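Local structure of catechol O-methyltransferase (Niastella koreensis GR20-10, 7CVX) at residues 35-40 with 92-97; 39-44 with 68-73; 62-67 with 86-91; 75-80 with 105-110. The protein transfers a methyl group from S-adenosyl-L-methionine to a hydroxyl of catechol-like compounds, working best with magnesium and giving meta and para products in equal proportion. All coordinates share one frame; numbering follows the deposited sequence.

Contact 1: 35-40 with 92-97; sequences GMPAIS and PKHAAV. With SAH (S-adenosyl-L-homocysteine), chain F; DHB (3,4-dihydroxybenzoic acid), chain G.
Between Gly35 and Lys93 one water, bound by four groups, does the work of a direct polar bond. It lies 2.8 Å from NE2 of His94 and accepts from NZ of Lys93. The water oxygen also donates to carboxylate oxygen O2 of the dihydroxybenzoate, 3.0 Å away, and gives a weak bond to the carbonyl of Gly35. The same imidazole uses its other nitrogen for the cofactor product: ND1 donates to O3' of S-adenosyl-L-homocysteine at 3.0 Å, with an N-H...O angle of 162°. With a partner on each nitrogen, the ring is fixed in rotation. Met36 lies over one face of it. Its chain bends at chi3 (58°), which folds the methyl back over the imidazole, CE standing 4.0 Å from the ring centroid and 25° off the normal in a CH-pi contact, while SD approaches obliquely. SD also meets CG2 of Val97 tip to tip at 3.9 Å. Pro37 turns to the substrate instead, its CG 3.7 Å from C1 of the dihydroxybenzoate. His94, a residue that binds S-adenosyl-L-methionine, thus touches both substrate and cofactor product. Lys93 NZ is also bonded to Ala34 O, next to the Schellman motif at Gly35. In the fold, the loop between helices 22-33 and 43-55 lies against the first turns of helix 92-104, with Met36 also touching Leu31 and Leu67, and Ala95 packing on strand 111-115.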
# COMPACT_ATOMS: atom_id res chain seq x y z
N GLY B 35 26.93 -13.88 8.72
CA GLY B 35 26.91 -14.54 7.40
C GLY B 35 25.49 -14.65 6.83
O GLY B 35 25.22 -15.50 5.99
N MET B 36 24.61 -13.77 7.27
CA MET B 36 23.18 -13.76 6.88
C MET B 36 23.03 -12.87 5.63
O MET B 36 23.77 -11.91 5.40
CB MET B 36 22.34 -13.27 8.06
CG MET B 36 22.43 -14.21 9.27
SD MET B 36 21.69 -13.53 10.76
CE MET B 36 19.99 -13.22 10.26
N PRO B 37 22.04 -13.21 4.79
CA PRO B 37 21.75 -12.46 3.57
C PRO B 37 21.21 -11.07 3.90
O PRO B 37 20.39 -10.92 4.82
CB PRO B 37 20.68 -13.34 2.90
CG PRO B 37 19.99 -14.07 4.03
CD PRO B 37 21.13 -14.36 4.98
N ALA B 38 21.64 -10.07 3.12
CA ALA B 38 21.21 -8.67 3.26
C ALA B 38 19.89 -8.49 2.49
O ALA B 38 19.85 -7.73 1.52
CB ALA B 38 22.31 -7.77 2.77
N ILE B 39 18.86 -9.21 2.92
CA ILE B 39 17.59 -9.34 2.15
C ILE B 39 16.42 -8.86 3.01
O ILE B 39 15.28 -9.08 2.58
CB ILE B 39 17.38 -10.78 1.65
CG1 ILE B 39 17.24 -11.82 2.77
CG2 ILE B 39 18.47 -11.13 0.66
CD1 ILE B 39 16.95 -13.23 2.25
N SER B 40 16.63 -8.17 4.16
CA SER B 40 15.50 -7.52 4.88
C SER B 40 14.69 -6.61 3.95
O SER B 40 15.24 -6.10 2.96
CB SER B 40 15.96 -6.70 6.09
OG SER B 40 17.08 -7.30 6.75
N PRO B 92 18.30 -21.65 13.57
CA PRO B 92 18.51 -21.21 14.94
C PRO B 92 19.56 -20.09 15.02
O PRO B 92 19.45 -19.33 15.95
CB PRO B 92 19.01 -22.45 15.70
CG PRO B 92 18.67 -23.59 14.81
CD PRO B 92 18.68 -23.05 13.38
N LYS B 93 20.51 -20.02 14.08
CA LYS B 93 21.51 -18.92 14.01
C LYS B 93 20.78 -17.59 13.82
O LYS B 93 21.09 -16.60 14.53
CB LYS B 93 22.53 -19.14 12.89
CG LYS B 93 23.57 -18.02 12.76
CD LYS B 93 24.54 -18.18 11.63
CE LYS B 93 23.98 -17.73 10.30
NZ LYS B 93 24.93 -18.00 9.18
N HIS B 94 19.78 -17.57 12.93
CA HIS B 94 19.04 -16.34 12.59
C HIS B 94 18.20 -15.98 13.81
O HIS B 94 18.23 -14.79 14.21
CB HIS B 94 18.18 -16.53 11.33
CG HIS B 94 18.94 -16.83 10.10
ND1 HIS B 94 18.34 -16.87 8.86
CD2 HIS B 94 20.26 -17.03 9.88
CE1 HIS B 94 19.24 -17.16 7.94
NE2 HIS B 94 20.41 -17.28 8.54
N ALA B 95 17.55 -16.97 14.44
CA ALA B 95 16.64 -16.73 15.59
C ALA B 95 17.43 -16.07 16.72
O ALA B 95 16.86 -15.16 17.38
CB ALA B 95 16.01 -18.02 16.05
N ALA B 96 18.69 -16.46 16.94
CA ALA B 96 19.52 -15.96 18.07
C ALA B 96 19.91 -14.50 17.78
O ALA B 96 19.84 -13.64 18.71
CB ALA B 96 20.74 -16.81 18.29
N VAL B 97 20.26 -14.19 16.54
CA VAL B 97 20.59 -12.80 16.09
C VAL B 97 19.34 -11.93 16.21
O VAL B 97 19.46 -10.84 16.83
CB VAL B 97 21.11 -12.80 14.65
CG1 VAL B 97 21.15 -11.39 14.05
CG2 VAL B 97 22.47 -13.46 14.61
N SAH F . 11.17 -10.79 7.00
CA SAH F . 12.63 -10.51 7.12
CB SAH F . 13.41 -11.24 6.04
CG SAH F . 13.13 -12.74 6.02
SD SAH F . 14.32 -13.57 4.95
C SAH F . 12.91 -9.01 6.96
O SAH F . 12.46 -8.41 5.97
OXT SAH F . 13.64 -8.44 7.80
C5' SAH F . 13.68 -15.26 4.94
C4' SAH F . 13.87 -16.01 6.22
O4' SAH F . 13.07 -17.20 6.19
C3' SAH F . 15.30 -16.44 6.57
O3' SAH F . 15.62 -16.01 7.89
C2' SAH F . 15.22 -17.98 6.50
O2' SAH F . 16.10 -18.61 7.38
C1' SAH F . 13.75 -18.21 6.88
N9 SAH F . 13.22 -19.48 6.43
C8 SAH F . 13.59 -20.22 5.33
N7 SAH F . 12.90 -21.35 5.23
C5 SAH F . 12.02 -21.30 6.30
C6 SAH F . 11.03 -22.18 6.77
N6 SAH F . 10.74 -23.33 6.17
N1 SAH F . 10.36 -21.86 7.91
C2 SAH F . 10.67 -20.72 8.53
N3 SAH F . 11.56 -19.79 8.17
C4 SAH F . 12.22 -20.17 7.06
C1 DHB G . 19.71 -17.62 3.05
C2 DHB G . 18.40 -17.57 3.54
C3 DHB G . 17.37 -17.09 2.71
O3 DHB G . 16.08 -17.06 3.14
C4 DHB G . 17.67 -16.69 1.39
O4 DHB G . 16.68 -16.22 0.57
C5 DHB G . 18.97 -16.74 0.93
C6 DHB G . 19.98 -17.21 1.76
C DHB G . 20.83 -18.08 3.91
O1 DHB G . 21.98 -18.12 3.38
O2 DHB G . 20.58 -18.37 5.11
O HOH W 1 22.74 -17.51 6.96

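Contact 2: 39-44 with 68-73; sequences ISVSPN and AGYSTI. With SAH (S-adenosyl-L-homocysteine), chain F; DHB (3,4-dihydroxybenzoic acid), chain G.
Tyr70 and Val41 cross obliquely, the valine methyl CG2 arriving in the plane of the phenol ring at its edge, 3.9 Å from CD1. The tyrosine CG is trans to its own backbone N (chi1 -170°), a setting that carries the ring past Ser40 and Val41 as far as Pro43. Along the way CB of Tyr70 touches OG of Ser40 at 3.6 Å, and CE1 comes within 3.3 Å of the Val41 carbonyl oxygen. At the far end the hydroxyl lies beside the Pro43 ring, 3.6 Å from CG, and bonds to Glu20. Val41 CG2 also packs on CB of Ser71, touching two residues in the first turn of helix 70-76. Both backbones turn N-H groups to the amino acid end of S-adenosyl-L-homocysteine: Val41 N donates to O at 2.9 Å and Ser71 N to OXT at 3.1 Å. Ser71 OG accepts from the ligand amino nitrogen at 2.9 Å and is itself tied to Glu63. Each carboxylate oxygen therefore has its own backbone donor, and the N-terminal end of helix 70-76 would probably favour the negative charge. Such a clamp on the amino acid moiety belongs to the cofactor site of this class I, Rossmann-like methyltransferase.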
# COMPACT_ATOMS: atom_id res chain seq x y z
N ILE B 39 18.86 -9.21 2.92
CA ILE B 39 17.59 -9.34 2.15
C ILE B 39 16.42 -8.86 3.01
O ILE B 39 15.28 -9.08 2.58
CB ILE B 39 17.38 -10.78 1.65
CG1 ILE B 39 17.24 -11.82 2.77
CG2 ILE B 39 18.47 -11.13 0.66
CD1 ILE B 39 16.95 -13.23 2.25
N SER B 40 16.63 -8.17 4.16
CA SER B 40 15.50 -7.52 4.88
C SER B 40 14.69 -6.61 3.95
O SER B 40 15.24 -6.10 2.96
CB SER B 40 15.96 -6.70 6.09
OG SER B 40 17.08 -7.30 6.75
N VAL B 41 13.47 -6.29 4.34
CA VAL B 41 12.72 -5.16 3.71
C VAL B 41 13.62 -3.91 3.73
O VAL B 41 14.42 -3.73 4.67
CB VAL B 41 11.33 -4.93 4.35
CG1 VAL B 41 10.44 -6.15 4.13
CG2 VAL B 41 11.43 -4.58 5.83
N SER B 42 13.50 -3.04 2.74
CA SER B 42 14.17 -1.71 2.77
C SER B 42 13.56 -0.90 3.90
O SER B 42 12.48 -1.23 4.39
CB SER B 42 14.01 -1.02 1.46
OG SER B 42 12.62 -0.70 1.26
N PRO B 43 14.22 0.17 4.37
CA PRO B 43 13.61 1.13 5.30
C PRO B 43 12.22 1.61 4.84
O PRO B 43 11.32 1.69 5.67
CB PRO B 43 14.57 2.34 5.27
CG PRO B 43 15.90 1.73 4.93
CD PRO B 43 15.63 0.49 4.11
N ASN B 44 12.08 1.96 3.56
CA ASN B 44 10.77 2.53 3.10
C ASN B 44 9.70 1.42 3.07
O ASN B 44 8.57 1.68 3.44
CB ASN B 44 10.89 3.22 1.75
CG ASN B 44 11.69 4.51 1.83
OD1 ASN B 44 11.69 5.18 2.85
ND2 ASN B 44 12.37 4.86 0.74
N ALA B 68 16.90 -11.22 10.73
CA ALA B 68 17.59 -10.52 11.83
C ALA B 68 16.55 -9.70 12.60
O ALA B 68 16.92 -8.98 13.51
CB ALA B 68 18.74 -9.70 11.29
N GLY B 69 15.26 -9.83 12.23
CA GLY B 69 14.17 -9.09 12.89
C GLY B 69 13.99 -7.67 12.38
O GLY B 69 13.31 -6.91 13.05
N TYR B 70 14.60 -7.28 11.27
CA TYR B 70 14.40 -5.91 10.71
C TYR B 70 12.90 -5.63 10.44
O TYR B 70 12.35 -4.66 10.98
CB TYR B 70 15.36 -5.73 9.53
CG TYR B 70 15.40 -4.30 9.06
CD1 TYR B 70 14.49 -3.86 8.14
CD2 TYR B 70 16.32 -3.41 9.54
CE1 TYR B 70 14.50 -2.55 7.71
CE2 TYR B 70 16.32 -2.08 9.16
CZ TYR B 70 15.38 -1.63 8.26
OH TYR B 70 15.31 -0.34 7.82
N SER B 71 12.22 -6.42 9.60
CA SER B 71 10.77 -6.23 9.32
C SER B 71 10.02 -6.32 10.64
O SER B 71 9.04 -5.57 10.83
CB SER B 71 10.23 -7.21 8.27
OG SER B 71 10.45 -8.56 8.66
N THR B 72 10.46 -7.23 11.52
CA THR B 72 9.79 -7.48 12.82
C THR B 72 9.74 -6.18 13.64
O THR B 72 8.68 -5.83 14.19
CB THR B 72 10.52 -8.58 13.59
OG1 THR B 72 10.93 -9.63 12.69
CG2 THR B 72 9.63 -9.15 14.64
N ILE B 73 10.86 -5.46 13.72
CA ILE B 73 10.96 -4.21 14.52
C ILE B 73 10.01 -3.16 13.93
O ILE B 73 9.29 -2.52 14.67
CB ILE B 73 12.41 -3.73 14.62
CG1 ILE B 73 13.27 -4.67 15.47
CG2 ILE B 73 12.52 -2.32 15.15
CD1 ILE B 73 14.74 -4.51 15.20
N SAH F . 11.17 -10.79 7.00
CA SAH F . 12.63 -10.51 7.12
CB SAH F . 13.41 -11.24 6.04
CG SAH F . 13.13 -12.74 6.02
SD SAH F . 14.32 -13.57 4.95
C SAH F . 12.91 -9.01 6.96
O SAH F . 12.46 -8.41 5.97
OXT SAH F . 13.64 -8.44 7.80
C5' SAH F . 13.68 -15.26 4.94
C4' SAH F . 13.87 -16.01 6.22
O4' SAH F . 13.07 -17.20 6.19
C3' SAH F . 15.30 -16.44 6.57
O3' SAH F . 15.62 -16.01 7.89
C2' SAH F . 15.22 -17.98 6.50
O2' SAH F . 16.10 -18.61 7.38
C1' SAH F . 13.75 -18.21 6.88
N9 SAH F . 13.22 -19.48 6.43
C8 SAH F . 13.59 -20.22 5.33
N7 SAH F . 12.90 -21.35 5.23
C5 SAH F . 12.02 -21.30 6.30
C6 SAH F . 11.03 -22.18 6.77
N6 SAH F . 10.74 -23.33 6.17
N1 SAH F . 10.36 -21.86 7.91
C2 SAH F . 10.67 -20.72 8.53
N3 SAH F . 11.56 -19.79 8.17
C4 SAH F . 12.22 -20.17 7.06
C1 DHB G . 19.71 -17.62 3.05
C2 DHB G . 18.40 -17.57 3.54
C3 DHB G . 17.37 -17.09 2.71
O3 DHB G . 16.08 -17.06 3.14
C4 DHB G . 17.67 -16.69 1.39
O4 DHB G . 16.68 -16.22 0.57
C5 DHB G . 18.97 -16.74 0.93
C6 DHB G . 19.98 -17.21 1.76
C DHB G . 20.83 -18.08 3.91
O1 DHB G . 21.98 -18.12 3.38
O2 DHB G . 20.58 -18.37 5.11

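Contact 3: 62-67 with 86-91; sequences LELGTL and ITLEYD. With SAH (S-adenosyl-L-homocysteine), chain F.
An extended Glu63 chain (chi2 -177°) and a Thr87 whose OG1 is trans to its backbone N (chi1 -176°) bring OE2 and OG1 together, the hydroxyl donating to the carboxylate at 2.6 Å. The two residues belong to neighbouring parallel strands of a beta-alpha-beta unit in the Rossmann-like sheet, joined over the crossover by helix 70-76. Three backbone bonds hold the two strands in register: Glu63 N to Ile86 O, Leu88 N to Glu63 O, and Gly65 N to Leu88 O, each 2.8 Å. On the face bearing Leu62, Ile86 and Leu88, the leucines Leu64 and Leu88 run alongside each other, CD2 pressed to CD1 at 3.4 Å, tighter than usual, against helix 118-128. On the Glu63 face, the carboxylate also receives Ser71 and Thr72, while Thr66 crosses Thr87 at about a right angle with the hydroxyls OG1 and OG1 2.7 Å apart. Beyond the strand ends the chain opens into the cofactor site. Gly65, with a positive phi that suits glycine and O4' of the cofactor close by, accepts the ligand amino group on its carbonyl. Glu89 bends at chi2, and its carboxylate takes both ribose hydroxyls. OE1 receives O3' at 2.5 Å and also Leu67 N, which comes in from above the carboxylate plane; OE2 receives O2' at 2.6 Å and Asp91 N at 2.9 Å.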
# COMPACT_ATOMS: atom_id res chain seq x y z
N LEU B 62 1.33 -11.98 12.86
CA LEU B 62 2.10 -13.21 12.58
C LEU B 62 3.09 -12.92 11.45
O LEU B 62 2.65 -12.36 10.43
CB LEU B 62 1.14 -14.35 12.23
CG LEU B 62 1.83 -15.65 11.83
CD1 LEU B 62 2.66 -16.21 12.97
CD2 LEU B 62 0.74 -16.62 11.36
N GLU B 63 4.36 -13.26 11.63
CA GLU B 63 5.38 -13.13 10.58
C GLU B 63 6.06 -14.47 10.32
O GLU B 63 6.40 -15.18 11.31
CB GLU B 63 6.40 -12.06 10.96
CG GLU B 63 7.57 -11.98 10.01
CD GLU B 63 8.60 -10.94 10.45
OE1 GLU B 63 8.76 -9.95 9.75
OE2 GLU B 63 9.21 -11.12 11.54
N LEU B 64 6.12 -14.87 9.06
CA LEU B 64 6.89 -16.07 8.63
C LEU B 64 8.21 -15.58 8.05
O LEU B 64 8.14 -14.90 7.03
CB LEU B 64 6.13 -16.83 7.55
CG LEU B 64 4.72 -17.28 7.91
CD1 LEU B 64 4.33 -18.49 7.10
CD2 LEU B 64 4.56 -17.57 9.37
N GLY B 65 9.34 -15.89 8.68
CA GLY B 65 10.68 -15.55 8.15
C GLY B 65 11.23 -14.34 8.87
O GLY B 65 10.87 -13.22 8.50
N THR B 66 11.98 -14.57 9.94
CA THR B 66 12.44 -13.49 10.84
C THR B 66 13.73 -12.85 10.32
O THR B 66 13.85 -11.59 10.41
CB THR B 66 12.65 -14.00 12.27
OG1 THR B 66 11.54 -14.84 12.61
CG2 THR B 66 12.78 -12.83 13.23
N LEU B 67 14.67 -13.65 9.78
CA LEU B 67 16.05 -13.20 9.52
C LEU B 67 16.57 -12.51 10.77
O LEU B 67 16.57 -13.17 11.81
CB LEU B 67 16.05 -12.36 8.24
CG LEU B 67 17.41 -12.07 7.62
CD1 LEU B 67 18.06 -13.33 7.08
CD2 LEU B 67 17.28 -11.07 6.47
N ILE B 86 4.13 -12.71 16.69
CA ILE B 86 4.79 -14.04 16.67
C ILE B 86 5.56 -14.14 15.36
O ILE B 86 4.93 -13.88 14.31
CB ILE B 86 3.79 -15.20 16.83
CG1 ILE B 86 3.08 -15.15 18.18
CG2 ILE B 86 4.49 -16.54 16.64
CD1 ILE B 86 2.01 -16.19 18.30
N THR B 87 6.84 -14.47 15.40
CA THR B 87 7.63 -14.55 14.16
C THR B 87 8.28 -15.93 14.11
O THR B 87 8.70 -16.39 15.17
CB THR B 87 8.58 -13.35 14.01
OG1 THR B 87 9.22 -13.46 12.74
CG2 THR B 87 9.53 -13.23 15.18
N LEU B 88 8.23 -16.57 12.94
CA LEU B 88 8.68 -17.97 12.74
C LEU B 88 10.01 -17.95 11.99
O LEU B 88 10.11 -17.27 10.97
CB LEU B 88 7.64 -18.75 11.95
CG LEU B 88 6.20 -18.69 12.49
CD1 LEU B 88 5.34 -19.73 11.82
CD2 LEU B 88 6.13 -18.82 13.98
N GLU B 89 10.97 -18.75 12.44
CA GLU B 89 12.29 -18.79 11.81
C GLU B 89 12.88 -20.18 11.92
O GLU B 89 13.01 -20.69 13.03
CB GLU B 89 13.21 -17.81 12.52
CG GLU B 89 14.64 -17.82 12.00
CD GLU B 89 14.82 -17.64 10.51
OE1 GLU B 89 14.24 -16.65 9.93
OE2 GLU B 89 15.50 -18.47 9.90
N TYR B 90 13.29 -20.72 10.79
CA TYR B 90 13.80 -22.10 10.67
C TYR B 90 15.24 -22.15 11.21
O TYR B 90 15.60 -23.14 11.87
CB TYR B 90 13.71 -22.52 9.21
CG TYR B 90 14.50 -23.76 8.90
CD1 TYR B 90 14.13 -24.98 9.43
CD2 TYR B 90 15.64 -23.68 8.12
CE1 TYR B 90 14.86 -26.13 9.15
CE2 TYR B 90 16.38 -24.82 7.83
CZ TYR B 90 15.99 -26.04 8.35
OH TYR B 90 16.73 -27.15 8.06
N ASP B 91 16.06 -21.13 10.92
CA ASP B 91 17.51 -21.23 11.24
C ASP B 91 17.77 -20.79 12.67
O ASP B 91 17.58 -19.62 13.02
CB ASP B 91 18.37 -20.43 10.27
CG ASP B 91 19.87 -20.71 10.34
OD1 ASP B 91 20.37 -21.08 11.43
OD2 ASP B 91 20.52 -20.63 9.29
N SAH F . 11.17 -10.79 7.00
CA SAH F . 12.63 -10.51 7.12
CB SAH F . 13.41 -11.24 6.04
CG SAH F . 13.13 -12.74 6.02
SD SAH F . 14.32 -13.57 4.95
C SAH F . 12.91 -9.01 6.96
O SAH F . 12.46 -8.41 5.97
OXT SAH F . 13.64 -8.44 7.80
C5' SAH F . 13.68 -15.26 4.94
C4' SAH F . 13.87 -16.01 6.22
O4' SAH F . 13.07 -17.20 6.19
C3' SAH F . 15.30 -16.44 6.57
O3' SAH F . 15.62 -16.01 7.89
C2' SAH F . 15.22 -17.98 6.50
O2' SAH F . 16.10 -18.61 7.38
C1' SAH F . 13.75 -18.21 6.88
N9 SAH F . 13.22 -19.48 6.43
C8 SAH F . 13.59 -20.22 5.33
N7 SAH F . 12.90 -21.35 5.23
C5 SAH F . 12.02 -21.30 6.30
C6 SAH F . 11.03 -22.18 6.77
N6 SAH F . 10.74 -23.33 6.17
N1 SAH F . 10.36 -21.86 7.91
C2 SAH F . 10.67 -20.72 8.53
N3 SAH F . 11.56 -19.79 8.17
C4 SAH F . 12.22 -20.17 7.06

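Contact 4: 75-80 with 105-110; sequences MARALP and AGLTSQ
A type I turn from Ala76 to Leu79, closed by Leu79 N to Ala76 O, faces a second reversal at Gly106, where a positive phi completes a Schellman motif at the end of helix 92-104; the nearest CA atoms, of Ala76 and Gln110, are 7.2 Å apart. Leu107 presents both of its methyls to CB of Ala76, CD1 at 3.9 Å and CD2 at 4.1 Å. This small apolar patch is flanked by Arg77, whose long chain is extended from chi2 onward, running out past Leu107 CD1 toward Ala105. There its guanidinium meets the Ala105 methyl obliquely, NH2 to CB 4.3 Å. The packing connects the ends of two helices that flank the Rossmann-like sheet, 70-76 and 92-104, before the chain enters strands 84-89 and 111-115, the latter at an outer edge of the sheet. A water lying in the guanidinium plane at its edge links the two sides: Arg77 NE donates to it at 2.8 Å, and it donates to the Ala105 carbonyl oxygen at 2.7 Å. The NH2 group of Arg77 is salt-bridged to Asp21. Gln110, bent at chi2 (130°), brings NE2 to 3.9 Å from the carbonyl oxygen of Pro80.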
# COMPACT_ATOMS: atom_id res chain seq x y z
N MET B 75 7.21 -3.55 12.22
CA MET B 75 5.78 -3.91 12.45
C MET B 75 5.47 -3.87 13.94
O MET B 75 4.41 -3.37 14.34
CB MET B 75 5.43 -5.30 11.89
CG MET B 75 5.43 -5.32 10.39
SD MET B 75 4.86 -6.81 9.64
CE MET B 75 6.26 -7.88 9.95
N ALA B 76 6.37 -4.38 14.77
CA ALA B 76 6.08 -4.48 16.22
C ALA B 76 5.90 -3.07 16.80
O ALA B 76 5.08 -2.89 17.74
CB ALA B 76 7.17 -5.25 16.89
N ARG B 77 6.57 -2.08 16.22
CA ARG B 77 6.50 -0.69 16.70
C ARG B 77 5.11 -0.09 16.45
O ARG B 77 4.83 0.91 17.10
CB ARG B 77 7.64 0.10 16.09
CG ARG B 77 8.93 -0.07 16.88
CD ARG B 77 10.12 0.57 16.22
NE ARG B 77 11.27 0.53 17.11
CZ ARG B 77 12.47 0.99 16.79
NH1 ARG B 77 12.70 1.46 15.56
NH2 ARG B 77 13.46 0.90 17.68
N ALA B 78 4.28 -0.69 15.59
CA ALA B 78 2.88 -0.24 15.36
C ALA B 78 1.98 -0.76 16.49
O ALA B 78 0.84 -0.29 16.58
CB ALA B 78 2.42 -0.71 14.01
N LEU B 79 2.44 -1.75 17.24
CA LEU B 79 1.58 -2.43 18.25
C LEU B 79 1.43 -1.54 19.47
O LEU B 79 2.36 -0.83 19.86
CB LEU B 79 2.18 -3.77 18.66
CG LEU B 79 2.26 -4.85 17.58
CD1 LEU B 79 3.06 -6.04 18.12
CD2 LEU B 79 0.87 -5.27 17.11
N PRO B 80 0.30 -1.68 20.19
CA PRO B 80 0.21 -1.19 21.55
C PRO B 80 1.11 -2.11 22.39
O PRO B 80 1.47 -3.19 21.94
CB PRO B 80 -1.28 -1.37 21.88
CG PRO B 80 -1.67 -2.60 21.10
CD PRO B 80 -0.88 -2.45 19.80
N ALA B 105 15.98 -3.42 20.75
CA ALA B 105 14.85 -2.53 20.37
C ALA B 105 13.85 -2.32 21.51
O ALA B 105 12.90 -1.56 21.29
CB ALA B 105 14.15 -3.07 19.16
N GLY B 106 14.02 -3.01 22.63
CA GLY B 106 13.07 -2.94 23.76
C GLY B 106 11.76 -3.67 23.48
O GLY B 106 10.74 -3.31 24.11
N LEU B 107 11.75 -4.67 22.59
CA LEU B 107 10.51 -5.32 22.10
C LEU B 107 10.37 -6.74 22.68
O LEU B 107 9.45 -7.45 22.25
CB LEU B 107 10.49 -5.32 20.57
CG LEU B 107 10.23 -3.95 19.94
CD1 LEU B 107 10.47 -3.97 18.42
CD2 LEU B 107 8.83 -3.48 20.22
N THR B 108 11.17 -7.12 23.68
CA THR B 108 11.24 -8.50 24.23
C THR B 108 9.83 -8.96 24.67
O THR B 108 9.46 -10.11 24.36
CB THR B 108 12.23 -8.56 25.40
OG1 THR B 108 13.53 -8.17 24.97
CG2 THR B 108 12.37 -9.92 26.04
N SER B 109 9.06 -8.10 25.32
CA SER B 109 7.69 -8.43 25.81
C SER B 109 6.71 -8.66 24.65
O SER B 109 5.77 -9.44 24.80
CB SER B 109 7.17 -7.36 26.72
OG SER B 109 7.84 -7.45 27.96
N GLN B 110 6.88 -7.97 23.54
CA GLN B 110 5.82 -7.96 22.50
C GLN B 110 6.10 -9.00 21.41
O GLN B 110 5.16 -9.33 20.71
CB GLN B 110 5.70 -6.59 21.87
CG GLN B 110 5.03 -5.60 22.82
CD GLN B 110 5.89 -4.38 22.89
OE1 GLN B 110 6.99 -4.42 23.43
NE2 GLN B 110 5.40 -3.32 22.27
O HOH W 2 11.07 -0.24 19.78

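How the contacts relate
Three of the contacts surround the bound S-adenosyl-L-homocysteine: contact 2 at its amino acid end, contact 3 at the amino group and ribose, contact 1 at the ribose and substrate. Their centres lie 11 to 12 Å apart. Contacts 1 and 2 start from one loop, sharing Ile39 and Ser40, while contact 3 is nested within the chain span closed by contact 1. Contact 3 meets contact 2 mainly through Glu63. Contact 4 sits farther out, about 14 Å from contact 2 and 19 Å from contact 1 between centres, at the other end of helix 70-76, where it touches contact 2 through Ile73. One helix thus runs from the cofactor site to plain structural packing.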